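Side-chain contact in GTP cyclohydrolase 1 type 2 homolog (Staphylococcus aureus subsp. aureus, PDB 3LNL), which is of unknown function but belongs to the NIF3 family and forms a toroid-shaped hexamer that binds zinc at a dinuclear centre: residues 13-17 with 18-22. The protein carries 2 engineered substitutions. Residues are numbered along the deposited sequence; the frame is centred on the assembly and turned at random.
Sequences LLDHH and VPFST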
# COMPACT_ATOMS: atom_id res chain seq x y z
N LEU B 13 25.24 16.37 24.56
CA LEU B 13 25.43 15.51 25.72
C LEU B 13 24.35 14.45 25.81
O LEU B 13 24.64 13.27 25.99
CB LEU B 13 25.47 16.37 26.99
CG LEU B 13 25.74 15.66 28.33
CD1 LEU B 13 27.06 14.87 28.23
CD2 LEU B 13 25.82 16.72 29.44
N LEU B 14 23.09 14.87 25.62
CA LEU B 14 21.95 13.95 25.66
C LEU B 14 22.09 12.86 24.61
O LEU B 14 21.88 11.67 24.89
CB LEU B 14 20.65 14.69 25.41
CG LEU B 14 20.29 15.68 26.52
CD1 LEU B 14 18.92 16.38 26.26
CD2 LEU B 14 20.31 14.99 27.91
N ASP B 15 22.46 13.29 23.42
CA ASP B 15 22.64 12.39 22.32
C ASP B 15 23.81 11.38 22.51
O ASP B 15 23.75 10.22 22.07
CB ASP B 15 22.84 13.19 21.04
CG ASP B 15 22.92 12.31 19.85
OD1 ASP B 15 22.01 11.53 19.58
OD2 ASP B 15 23.91 12.39 19.16
N HIS B 16 24.85 11.83 23.20
CA HIS B 16 25.97 10.96 23.51
C HIS B 16 25.49 9.77 24.36
O HIS B 16 25.79 8.64 24.06
CB HIS B 16 27.08 11.75 24.21
CG HIS B 16 28.25 10.92 24.62
ND1 HIS B 16 29.18 10.47 23.72
CD2 HIS B 16 28.59 10.39 25.82
CE1 HIS B 16 30.07 9.71 24.35
NE2 HIS B 16 29.72 9.63 25.62
N HIS B 17 24.72 10.05 25.41
CA HIS B 17 24.33 9.01 26.34
C HIS B 17 23.07 8.27 25.95
O HIS B 17 22.92 7.10 26.32
CB HIS B 17 24.21 9.59 27.75
CG HIS B 17 25.50 10.07 28.33
ND1 HIS B 17 26.46 9.22 28.84
CD2 HIS B 17 25.98 11.33 28.51
CE1 HIS B 17 27.48 9.94 29.30
NE2 HIS B 17 27.22 11.22 29.10
N VAL B 18 22.15 8.90 25.21
CA VAL B 18 20.85 8.30 24.87
C VAL B 18 20.55 8.66 23.42
O VAL B 18 19.75 9.57 23.12
CB VAL B 18 19.71 8.81 25.79
CG1 VAL B 18 18.36 8.09 25.50
CG2 VAL B 18 20.07 8.72 27.31
N PRO B 19 21.26 8.01 22.50
CA PRO B 19 21.33 8.54 21.13
C PRO B 19 19.96 8.70 20.49
O PRO B 19 19.18 7.74 20.46
CB PRO B 19 22.14 7.50 20.37
CG PRO B 19 22.82 6.68 21.40
CD PRO B 19 22.25 6.94 22.75
N PHE B 20 19.72 9.87 19.91
CA PHE B 20 18.42 10.13 19.31
C PHE B 20 18.13 9.18 18.15
O PHE B 20 16.96 8.88 17.88
CB PHE B 20 18.31 11.59 18.92
CG PHE B 20 18.17 12.48 20.10
CD1 PHE B 20 19.26 13.12 20.65
CD2 PHE B 20 16.94 12.59 20.75
CE1 PHE B 20 19.13 13.92 21.77
CE2 PHE B 20 16.80 13.38 21.89
CZ PHE B 20 17.89 14.05 22.40
N SER B 21 19.19 8.67 17.52
CA SER B 21 19.06 7.75 16.41
C SER B 21 18.47 6.37 16.83
O SER B 21 18.02 5.62 15.98
CB SER B 21 20.46 7.54 15.77
OG SER B 21 21.33 6.73 16.58
N THR B 22 18.47 6.06 18.12
CA THR B 22 17.89 4.80 18.56
C THR B 22 16.39 4.91 18.73
O THR B 22 15.74 3.89 19.04
CB THR B 22 18.58 4.26 19.81
OG1 THR B 22 18.40 5.15 20.92
CG2 THR B 22 20.12 4.01 19.51
O HOH W 1 21.83 10.02 17.46
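V18 N closes the last turn of helix 7-17 by donating to L14 O at 2.8 Å. V18 itself has already left helical geometry. P19 follows, and having no N-H it cannot prolong the helical bonding; D15 O is met instead by P19 CA, in a CA-H...O contact of 3.1 Å. From F20 the chain coils again into a short 3-10 segment, 20-22.

The D15 side chain ties the helix to the 3-10 segment. Its CG stands anti to the backbone N (chi1 -175°), which carries the carboxylate out from the helix flank to F20 N, where OD1 accepts a nearly straight bond at 2.8 Å (164°). A water donates to the same OD1 and accepts from S21 N. Aspartate suits the place because these two N-H groups, opening the 3-10 segment, have no acceptor within it; the negative charge probably favours that N-terminal end.

This helix-to-3-10 junction belongs to the N-terminal NIF3 domain. The side chain of V18, branched and apolar as its burial demands, packs on W347 of helix 336-350 and on L105, and lies about 11 Å from a bound zinc ion. The F20 ring folds back along D15, its CD1 3.4 Å from OD1, which lies at the ring edge with carboxylate and ring planes just 14° apart. L14 CB lies obliquely to this ring, nearest CE1 at 4.0 Å, so the broad phenyl group serves both neighbours. At the far end, threonine provides a hydroxyl that can turn back: T22 OG1 donates to P19 O at 2.7 Å, beside the backbone bond from T22 N to that same oxygen.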